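Local coordinates for protein CpuTA1 (Curtobacterium pusillum, PDB 5K3W) that belongs to the class IV aminotransferase family of pyridoxal-5'-phosphate-dependent enzymes and holds that cofactor by its phosphate at a helix N-terminus, at residues 234-248 with 292-304. Numbering follows the deposited sequence.
Sequences TTQAAVFDFFEERGY and LTADLNAYLLART. With PLP (pyridoxal-5'-phosphate), chain C.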
ATOM      1  N   THR A 234     -15.704 -11.861  -6.234  1.00 17.41           N
ATOM      2  CA  THR A 234     -17.135 -11.927  -6.491  1.00 20.93           C
ATOM      3  C   THR A 234     -17.407 -12.320  -7.942  1.00 20.90           C
ATOM      4  O   THR A 234     -18.351 -13.071  -8.206  1.00 29.68           O
ATOM      5  CB  THR A 234     -17.818 -10.605  -6.119  1.00 19.57           C
ATOM      6  OG1 THR A 234     -17.397  -9.547  -6.987  1.00 23.66           O
ATOM      7  CG2 THR A 234     -17.501 -10.228  -4.685  1.00 18.46           C
ATOM      8  N   THR A 235     -16.564 -11.888  -8.887  1.00 17.93           N
ATOM      9  CA  THR A 235     -16.797 -12.246 -10.288  1.00 19.11           C
ATOM     10  C   THR A 235     -16.516 -13.723 -10.544  1.00 21.06           C
ATOM     11  O   THR A 235     -17.289 -14.397 -11.237  1.00 22.51           O
ATOM     12  CB  THR A 235     -15.940 -11.373 -11.207  1.00 19.77           C
ATOM     13  OG1 THR A 235     -16.099 -10.002 -10.835  1.00 20.55           O
ATOM     14  CG2 THR A 235     -16.361 -11.539 -12.666  1.00 16.75           C
ATOM     15  N   GLN A 236     -15.423 -14.245  -9.979  1.00 21.88           N
ATOM     16  CA  GLN A 236     -15.100 -15.662 -10.116  1.00 19.61           C
ATOM     17  C   GLN A 236     -16.247 -16.551  -9.642  1.00 23.87           C
ATOM     18  O   GLN A 236     -16.571 -17.561 -10.286  1.00 23.62           O
ATOM     19  CB  GLN A 236     -13.814 -15.973  -9.342  1.00 19.04           C
ATOM     20  CG  GLN A 236     -13.472 -17.441  -9.262  1.00 18.14           C
ATOM     21  CD  GLN A 236     -14.162 -18.138  -8.090  1.00 25.24           C
ATOM     22  OE1 GLN A 236     -14.052 -17.704  -6.942  1.00 22.25           O
ATOM     23  NE2 GLN A 236     -14.882 -19.217  -8.381  1.00 21.54           N
ATOM     24  N   ALA A 237     -16.864 -16.215  -8.506  1.00 17.05           N
ATOM     25  CA  ALA A 237     -18.012 -17.002  -8.073  1.00 26.43           C
ATOM     26  C   ALA A 237     -19.125 -16.951  -9.115  1.00 28.08           C
ATOM     27  O   ALA A 237     -19.723 -17.982  -9.443  1.00 28.43           O
ATOM     28  CB  ALA A 237     -18.514 -16.533  -6.705  1.00 17.34           C
ATOM     29  N   ALA A 238     -19.408 -15.771  -9.673  1.00 22.75           N
ATOM     30  CA  ALA A 238     -20.443 -15.729 -10.700  1.00 24.04           C
ATOM     31  C   ALA A 238     -20.010 -16.469 -11.958  1.00 30.57           C
ATOM     32  O   ALA A 238     -20.861 -16.982 -12.694  1.00 29.63           O
ATOM     33  CB  ALA A 238     -20.819 -14.292 -11.036  1.00 22.27           C
ATOM     34  N   VAL A 239     -18.701 -16.542 -12.219  1.00 23.52           N
ATOM     35  CA  VAL A 239     -18.232 -17.284 -13.383  1.00 23.27           C
ATOM     36  C   VAL A 239     -18.424 -18.774 -13.176  1.00 27.58           C
ATOM     37  O   VAL A 239     -18.773 -19.502 -14.110  1.00 29.60           O
ATOM     38  CB  VAL A 239     -16.763 -16.964 -13.697  1.00 26.34           C
ATOM     39  CG1 VAL A 239     -16.225 -17.990 -14.705  1.00 21.75           C
ATOM     40  CG2 VAL A 239     -16.636 -15.552 -14.232  1.00 19.58           C
ATOM     41  N   PHE A 240     -18.167 -19.264 -11.964  1.00 29.41           N
ATOM     42  CA  PHE A 240     -18.472 -20.660 -11.687  1.00 27.73           C
ATOM     43  C   PHE A 240     -19.956 -20.942 -11.891  1.00 32.09           C
ATOM     44  O   PHE A 240     -20.331 -21.989 -12.436  1.00 34.64           O
ATOM     45  CB  PHE A 240     -18.028 -21.027 -10.273  1.00 26.80           C
ATOM     46  CG  PHE A 240     -16.586 -21.459 -10.195  1.00 26.91           C
ATOM     47  CD1 PHE A 240     -15.728 -21.221 -11.255  1.00 24.00           C
ATOM     48  CD2 PHE A 240     -16.098 -22.127  -9.084  1.00 22.96           C
ATOM     49  CE1 PHE A 240     -14.405 -21.617 -11.198  1.00 20.39           C
ATOM     50  CE2 PHE A 240     -14.776 -22.532  -9.026  1.00 22.14           C
ATOM     51  CZ  PHE A 240     -13.930 -22.271 -10.086  1.00 20.19           C
ATOM     52  N   ASP A 241     -20.821 -20.014 -11.480  1.00 31.79           N
ATOM     53  CA  ASP A 241     -22.247 -20.236 -11.675  1.00 30.62           C
ATOM     54  C   ASP A 241     -22.561 -20.412 -13.152  1.00 37.32           C
ATOM     55  O   ASP A 241     -23.319 -21.314 -13.535  1.00 35.66           O
ATOM     56  CB  ASP A 241     -23.054 -19.085 -11.074  1.00 25.42           C
ATOM     57  CG  ASP A 241     -23.089 -19.138  -9.560  1.00 39.45           C
ATOM     58  OD1 ASP A 241     -23.514 -18.142  -8.923  1.00 35.69           O
ATOM     59  OD2 ASP A 241     -22.683 -20.187  -9.006  1.00 35.56           O
ATOM     60  N   PHE A 242     -21.966 -19.573 -14.001  1.00 32.99           N
ATOM     61  CA  PHE A 242     -22.210 -19.682 -15.433  1.00 32.99           C
ATOM     62  C   PHE A 242     -21.832 -21.065 -15.942  1.00 36.16           C
ATOM     63  O   PHE A 242     -22.634 -21.734 -16.606  1.00 38.86           O
ATOM     64  CB  PHE A 242     -21.438 -18.589 -16.173  1.00 29.60           C
ATOM     65  CG  PHE A 242     -21.379 -18.778 -17.662  1.00 27.79           C
ATOM     66  CD1 PHE A 242     -22.325 -18.195 -18.486  1.00 28.79           C
ATOM     67  CD2 PHE A 242     -20.370 -19.528 -18.240  1.00 30.94           C
ATOM     68  CE1 PHE A 242     -22.268 -18.360 -19.855  1.00 26.69           C
ATOM     69  CE2 PHE A 242     -20.311 -19.698 -19.610  1.00 26.61           C
ATOM     70  CZ  PHE A 242     -21.264 -19.115 -20.418  1.00 31.88           C
ATOM     71  N   PHE A 243     -20.619 -21.526 -15.613  1.00 32.82           N
ATOM     72  CA  PHE A 243     -20.121 -22.778 -16.179  1.00 35.17           C
ATOM     73  C   PHE A 243     -20.867 -23.995 -15.629  1.00 32.54           C
ATOM     74  O   PHE A 243     -21.137 -24.944 -16.370  1.00 33.62           O
ATOM     75  CB  PHE A 243     -18.615 -22.905 -15.943  1.00 28.15           C
ATOM     76  CG  PHE A 243     -17.780 -22.145 -16.945  1.00 27.19           C
ATOM     77  CD1 PHE A 243     -17.727 -22.548 -18.271  1.00 23.59           C
ATOM     78  CD2 PHE A 243     -17.039 -21.041 -16.559  1.00 25.37           C
ATOM     79  CE1 PHE A 243     -16.961 -21.863 -19.198  1.00 25.07           C
ATOM     80  CE2 PHE A 243     -16.269 -20.338 -17.480  1.00 26.17           C
ATOM     81  CZ  PHE A 243     -16.227 -20.752 -18.805  1.00 28.84           C
ATOM     82  N   GLU A 244     -21.196 -24.005 -14.338  1.00 35.08           N
ATOM     83  CA  GLU A 244     -21.996 -25.107 -13.812  1.00 33.59           C
ATOM     84  C   GLU A 244     -23.338 -25.203 -14.531  1.00 48.15           C
ATOM     85  O   GLU A 244     -23.782 -26.301 -14.891  1.00 38.47           O
ATOM     86  CB  GLU A 244     -22.200 -24.941 -12.311  1.00 29.27           C
ATOM     87  CG  GLU A 244     -20.964 -25.303 -11.500  1.00 36.20           C
ATOM     88  CD  GLU A 244     -20.941 -24.628 -10.139  1.00 46.00           C
ATOM     89  OE1 GLU A 244     -19.840 -24.278  -9.664  1.00 40.54           O
ATOM     90  OE2 GLU A 244     -22.028 -24.440  -9.546  1.00 59.37           O
ATOM     91  N   GLU A 245     -23.985 -24.054 -14.772  1.00 47.57           N
ATOM     92  CA  GLU A 245     -25.257 -24.038 -15.488  1.00 44.98           C
ATOM     93  C   GLU A 245     -25.148 -24.691 -16.857  1.00 45.89           C
ATOM     94  O   GLU A 245     -26.144 -25.203 -17.379  1.00 50.27           O
ATOM     95  CB  GLU A 245     -25.752 -22.603 -15.650  1.00 49.72           C
ATOM     96  CG  GLU A 245     -27.035 -22.295 -14.922  1.00 55.24           C
ATOM     97  CD  GLU A 245     -27.570 -20.920 -15.280  1.00 69.89           C
ATOM     98  OE1 GLU A 245     -27.037 -20.304 -16.232  1.00 64.85           O
ATOM     99  OE2 GLU A 245     -28.519 -20.455 -14.613  1.00 77.97           O
ATOM    100  N   ARG A 246     -23.965 -24.662 -17.467  1.00 40.74           N
ATOM    101  CA  ARG A 246     -23.748 -25.307 -18.753  1.00 38.36           C
ATOM    102  C   ARG A 246     -23.069 -26.663 -18.619  1.00 34.22           C
ATOM    103  O   ARG A 246     -22.478 -27.148 -19.590  1.00 44.19           O
ATOM    104  CB  ARG A 246     -22.937 -24.396 -19.666  1.00 35.32           C
ATOM    105  CG  ARG A 246     -23.761 -23.360 -20.382  1.00 37.05           C
ATOM    106  CD  ARG A 246     -22.863 -22.243 -20.822  1.00 39.72           C
ATOM    107  NE  ARG A 246     -23.503 -21.292 -21.728  1.00 50.08           N
ATOM    108  CZ  ARG A 246     -23.097 -21.071 -22.975  1.00 53.49           C
ATOM    109  NH1 ARG A 246     -22.061 -21.748 -23.471  1.00 35.67           N
ATOM    110  NH2 ARG A 246     -23.719 -20.168 -23.726  1.00 42.20           N
ATOM    111  N   GLY A 247     -23.115 -27.275 -17.435  1.00 35.71           N
ATOM    112  CA  GLY A 247     -22.622 -28.628 -17.245  1.00 30.94           C
ATOM    113  C   GLY A 247     -21.124 -28.804 -17.058  1.00 42.15           C
ATOM    114  O   GLY A 247     -20.658 -29.950 -17.007  1.00 43.69           O
ATOM    115  N   TYR A 248     -20.348 -27.731 -16.949  1.00 40.42           N
ATOM    116  CA  TYR A 248     -18.935 -27.902 -16.639  1.00 34.23           C
ATOM    117  C   TYR A 248     -18.751 -28.216 -15.158  1.00 29.73           C
ATOM    118  O   TYR A 248     -19.366 -27.573 -14.305  1.00 40.29           O
ATOM    119  CB  TYR A 248     -18.143 -26.646 -16.962  1.00 31.59           C
ATOM    120  CG  TYR A 248     -18.101 -26.273 -18.416  1.00 35.53           C
ATOM    121  CD1 TYR A 248     -19.195 -25.670 -19.031  1.00 33.95           C
ATOM    122  CD2 TYR A 248     -16.946 -26.479 -19.169  1.00 28.00           C
ATOM    123  CE1 TYR A 248     -19.145 -25.301 -20.364  1.00 34.40           C
ATOM    124  CE2 TYR A 248     -16.892 -26.114 -20.496  1.00 30.27           C
ATOM    125  CZ  TYR A 248     -17.990 -25.528 -21.088  1.00 30.13           C
ATOM    126  OH  TYR A 248     -17.931 -25.168 -22.409  1.00 31.14           O
ATOM    127  N   LEU A 292     -18.237 -18.328 -26.610  1.00 26.21           N
ATOM    128  CA  LEU A 292     -18.360 -18.725 -25.212  1.00 22.59           C
ATOM    129  C   LEU A 292     -18.024 -17.562 -24.281  1.00 36.45           C
ATOM    130  O   LEU A 292     -18.690 -17.361 -23.258  1.00 30.97           O
ATOM    131  CB  LEU A 292     -17.453 -19.922 -24.943  1.00 27.38           C
ATOM    132  CG  LEU A 292     -17.324 -20.399 -23.499  1.00 34.90           C
ATOM    133  CD1 LEU A 292     -18.553 -21.203 -23.057  1.00 23.90           C
ATOM    134  CD2 LEU A 292     -16.024 -21.193 -23.292  1.00 24.04           C
ATOM    135  N   THR A 293     -17.008 -16.769 -24.631  1.00 31.44           N
ATOM    136  CA  THR A 293     -16.637 -15.640 -23.785  1.00 33.35           C
ATOM    137  C   THR A 293     -17.673 -14.524 -23.866  1.00 28.32           C
ATOM    138  O   THR A 293     -18.017 -13.908 -22.848  1.00 27.49           O
ATOM    139  CB  THR A 293     -15.248 -15.133 -24.176  1.00 30.21           C
ATOM    140  OG1 THR A 293     -14.279 -16.161 -23.917  1.00 27.24           O
ATOM    141  CG2 THR A 293     -14.892 -13.889 -23.387  1.00 22.82           C
ATOM    142  N   ALA A 294     -18.179 -14.250 -25.068  1.00 29.90           N
ATOM    143  CA  ALA A 294     -19.271 -13.292 -25.206  1.00 36.41           C
ATOM    144  C   ALA A 294     -20.487 -13.730 -24.395  1.00 30.75           C
ATOM    145  O   ALA A 294     -21.173 -12.897 -23.794  1.00 33.46           O
ATOM    146  CB  ALA A 294     -19.639 -13.117 -26.684  1.00 24.78           C
ATOM    147  N   ASP A 295     -20.767 -15.033 -24.366  1.00 24.43           N
ATOM    148  CA  ASP A 295     -21.859 -15.520 -23.533  1.00 28.78           C
ATOM    149  C   ASP A 295     -21.541 -15.338 -22.055  1.00 35.21           C
ATOM    150  O   ASP A 295     -22.425 -15.002 -21.257  1.00 37.45           O
ATOM    151  CB  ASP A 295     -22.146 -16.993 -23.834  1.00 36.29           C
ATOM    152  CG  ASP A 295     -22.750 -17.211 -25.216  1.00 45.98           C
ATOM    153  OD1 ASP A 295     -23.023 -16.206 -25.916  1.00 44.71           O
ATOM    154  OD2 ASP A 295     -22.978 -18.388 -25.590  1.00 47.59           O
ATOM    155  N   LEU A 296     -20.291 -15.583 -21.666  1.00 31.69           N
ATOM    156  CA  LEU A 296     -19.898 -15.386 -20.278  1.00 32.01           C
ATOM    157  C   LEU A 296     -20.129 -13.941 -19.855  1.00 30.02           C
ATOM    158  O   LEU A 296     -20.751 -13.663 -18.819  1.00 23.21           O
ATOM    159  CB  LEU A 296     -18.431 -15.777 -20.110  1.00 25.89           C
ATOM    160  CG  LEU A 296     -17.859 -15.661 -18.710  1.00 24.04           C
ATOM    161  CD1 LEU A 296     -18.603 -16.573 -17.743  1.00 25.11           C
ATOM    162  CD2 LEU A 296     -16.389 -16.001 -18.766  1.00 30.63           C
ATOM    163  N   ASN A 297     -19.651 -13.003 -20.667  1.00 26.31           N
ATOM    164  CA  ASN A 297     -19.805 -11.599 -20.329  1.00 30.54           C
ATOM    165  C   ASN A 297     -21.273 -11.183 -20.321  1.00 35.53           C
ATOM    166  O   ASN A 297     -21.699 -10.406 -19.456  1.00 32.79           O
ATOM    167  CB  ASN A 297     -18.975 -10.761 -21.290  1.00 26.57           C
ATOM    168  CG  ASN A 297     -17.520 -10.714 -20.874  1.00 28.53           C
ATOM    169  OD1 ASN A 297     -17.226 -10.669 -19.682  1.00 29.82           O
ATOM    170  ND2 ASN A 297     -16.606 -10.754 -21.836  1.00 22.40           N
ATOM    171  N   ALA A 298     -22.067 -11.707 -21.258  1.00 30.55           N
ATOM    172  CA  ALA A 298     -23.494 -11.418 -21.250  1.00 30.70           C
ATOM    173  C   ALA A 298     -24.155 -11.967 -19.991  1.00 32.36           C
ATOM    174  O   ALA A 298     -24.987 -11.289 -19.369  1.00 39.49           O
ATOM    175  CB  ALA A 298     -24.151 -11.976 -22.514  1.00 24.62           C
ATOM    176  N   TYR A 299     -23.786 -13.181 -19.576  1.00 24.67           N
ATOM    177  CA  TYR A 299     -24.266 -13.677 -18.290  1.00 23.04           C
ATOM    178  C   TYR A 299     -23.812 -12.773 -17.158  1.00 25.77           C
ATOM    179  O   TYR A 299     -24.609 -12.387 -16.299  1.00 31.13           O
ATOM    180  CB  TYR A 299     -23.782 -15.103 -18.039  1.00 23.91           C
ATOM    181  CG  TYR A 299     -24.150 -15.611 -16.655  1.00 33.83           C
ATOM    182  CD1 TYR A 299     -25.357 -16.260 -16.429  1.00 36.12           C
ATOM    183  CD2 TYR A 299     -23.292 -15.442 -15.574  1.00 29.11           C
ATOM    184  CE1 TYR A 299     -25.698 -16.720 -15.172  1.00 36.21           C
ATOM    185  CE2 TYR A 299     -23.629 -15.895 -14.314  1.00 28.90           C
ATOM    186  CZ  TYR A 299     -24.831 -16.537 -14.114  1.00 36.44           C
ATOM    187  OH  TYR A 299     -25.173 -17.003 -12.852  1.00 41.29           O
ATOM    188  N   LEU A 300     -22.519 -12.445 -17.126  1.00 30.14           N
ATOM    189  CA  LEU A 300     -21.994 -11.633 -16.034  1.00 30.87           C
ATOM    190  C   LEU A 300     -22.677 -10.270 -15.975  1.00 34.68           C
ATOM    191  O   LEU A 300     -22.934  -9.745 -14.884  1.00 28.36           O
ATOM    192  CB  LEU A 300     -20.479 -11.470 -16.181  1.00 31.45           C
ATOM    193  CG  LEU A 300     -19.621 -12.720 -15.993  1.00 23.60           C
ATOM    194  CD1 LEU A 300     -18.189 -12.438 -16.434  1.00 19.67           C
ATOM    195  CD2 LEU A 300     -19.659 -13.165 -14.544  1.00 24.68           C
ATOM    196  N   LEU A 301     -22.975  -9.676 -17.138  1.00 29.97           N
ATOM    197  CA  LEU A 301     -23.602  -8.355 -17.148  1.00 35.99           C
ATOM    198  C   LEU A 301     -25.065  -8.401 -16.719  1.00 33.59           C
ATOM    199  O   LEU A 301     -25.594  -7.391 -16.241  1.00 31.93           O
ATOM    200  CB  LEU A 301     -23.496  -7.726 -18.539  1.00 26.55           C
ATOM    201  CG  LEU A 301     -22.112  -7.208 -18.929  1.00 32.98           C
ATOM    202  CD1 LEU A 301     -22.094  -6.742 -20.378  1.00 30.43           C
ATOM    203  CD2 LEU A 301     -21.647  -6.095 -17.989  1.00 25.85           C
ATOM    204  N   ALA A 302     -25.727  -9.547 -16.873  1.00 29.98           N
ATOM    205  CA  ALA A 302     -27.165  -9.652 -16.669  1.00 31.48           C
ATOM    206  C   ALA A 302     -27.564 -10.348 -15.377  1.00 39.57           C
ATOM    207  O   ALA A 302     -28.763 -10.424 -15.093  1.00 43.44           O
ATOM    208  CB  ALA A 302     -27.800 -10.404 -17.838  1.00 36.91           C
ATOM    209  N   ARG A 303     -26.607 -10.866 -14.597  1.00 27.90           N
ATOM    210  CA  ARG A 303     -26.954 -11.735 -13.474  1.00 33.16           C
ATOM    211  C   ARG A 303     -27.761 -11.007 -12.401  1.00 36.45           C
ATOM    212  O   ARG A 303     -28.649 -11.603 -11.777  1.00 42.84           O
ATOM    213  CB  ARG A 303     -25.689 -12.342 -12.868  1.00 33.67           C
ATOM    214  CG  ARG A 303     -24.774 -11.356 -12.173  1.00 32.50           C
ATOM    215  CD  ARG A 303     -23.342 -11.803 -12.325  1.00 34.78           C
ATOM    216  NE  ARG A 303     -22.533 -11.526 -11.141  1.00 39.79           N
ATOM    217  CZ  ARG A 303     -21.437 -10.776 -11.146  1.00 33.64           C
ATOM    218  NH1 ARG A 303     -21.010 -10.229 -12.269  1.00 21.63           N
ATOM    219  NH2 ARG A 303     -20.757 -10.596 -10.024  1.00 39.20           N
ATOM    220  N   THR A 304     -27.474  -9.729 -12.164  1.00 36.21           N
ATOM    221  CA  THR A 304     -28.128  -9.024 -11.071  1.00 33.87           C
ATOM    222  C   THR A 304     -29.570  -8.650 -11.396  1.00 43.82           C
ATOM    223  O   THR A 304     -30.373  -8.481 -10.471  1.00 44.47           O
ATOM    224  CB  THR A 304     -27.319  -7.774 -10.705  1.00 31.88           C
ATOM    225  OG1 THR A 304     -25.942  -8.140 -10.546  1.00 36.16           O
ATOM    226  CG2 THR A 304     -27.805  -7.165  -9.404  1.00 30.24           C
TER
HETATM  227  N1  PLP C 401      -7.668  -9.885  -6.969  1.00 28.40           N
HETATM  228  C2  PLP C 401      -7.430  -8.622  -6.511  1.00 30.06           C
HETATM  229  C2A PLP C 401      -6.087  -8.262  -5.905  1.00 16.89           C
HETATM  230  C3  PLP C 401      -8.433  -7.674  -6.588  1.00 23.95           C
HETATM  231  O3  PLP C 401      -8.155  -6.390  -6.095  1.00 18.43           O
HETATM  232  C4  PLP C 401      -9.656  -8.007  -7.118  1.00 26.31           C
HETATM  233  C4A PLP C 401     -10.781  -7.017  -7.259  1.00 23.24           C
HETATM  234  C5  PLP C 401      -9.893  -9.265  -7.581  1.00 26.73           C
HETATM  235  C6  PLP C 401      -8.884 -10.210  -7.495  1.00 28.17           C
HETATM  236  C5A PLP C 401     -11.248  -9.610  -8.190  1.00 21.88           C
HETATM  237  O4P PLP C 401     -12.323  -9.390  -7.295  1.00 22.44           O
HETATM  238  P   PLP C 401     -13.769  -8.999  -7.842  1.00 25.49           P
HETATM  239  O1P PLP C 401     -14.214  -9.972  -8.911  1.00 20.55           O
HETATM  240  O2P PLP C 401     -13.783  -7.595  -8.394  1.00 19.41           O
HETATM  241  O3P PLP C 401     -14.766  -9.083  -6.715  1.00 20.08           O
HETATM  242  O   HOH W   1     -21.051 -12.601  -7.583  1.00 29.72           O
HETATM  243  O   HOH W   2     -24.438 -15.744 -10.480  1.00 33.04           O
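F242 and Y299 interlock, each a knob seated in a hole of the opposite helix: F242 enters among L292, D295, L296 and Y299, while Y299 enters among A238, D241, F242 and E245. Both rings swing out anti to their backbone N, and the two side chains run past each other in opposite directions. The torsion of Y299 brings one face of its ring over F242 CB, and that of F242 turns the phenylalanine edge toward the tyrosine face in an offset edge-to-face pair, planes at 63°. One face of F242 takes a CH-pi contact from L296 CD1, 3.8 Å from the ring centroid, and L292 CD1 reaches its edge. The phenolic end of Y299 is linked across to the other helix by a water that bridges Y299 OH and D241 OD1.

Beyond F242, the extended R246 side chain lays its guanidinium over F242 CZ and forms a salt bridge, R246 NH2 to D295 OD2 at 2.7 Å. This bond is bent and reaches the anti side of the carboxylate, tilted well out of its plane. At the other end, A238 CB packs against one face of the R303 guanidinium, toward its rim, 3.3 Å from R303 NE; R303 NH1 bonds back to L300 O, and a water joins R303 NH2 to T234 O.

The helix of 234-245 begins at the cofactor: T234 and T235 each give a backbone N-H and a hydroxyl to the phosphate of pyridoxal-5'-phosphate, and a Schellman motif with G247 closes its far end. Helix 292-304, part of the longer helix 290-307, crosses it at 116°, with the axes 10.0 Å apart at closest approach. V239 and L296 continue the packing onto V269 of strand 265-270 and A275 of strand 274-278, respectively, while F240 and F243 rest on strand 220-224.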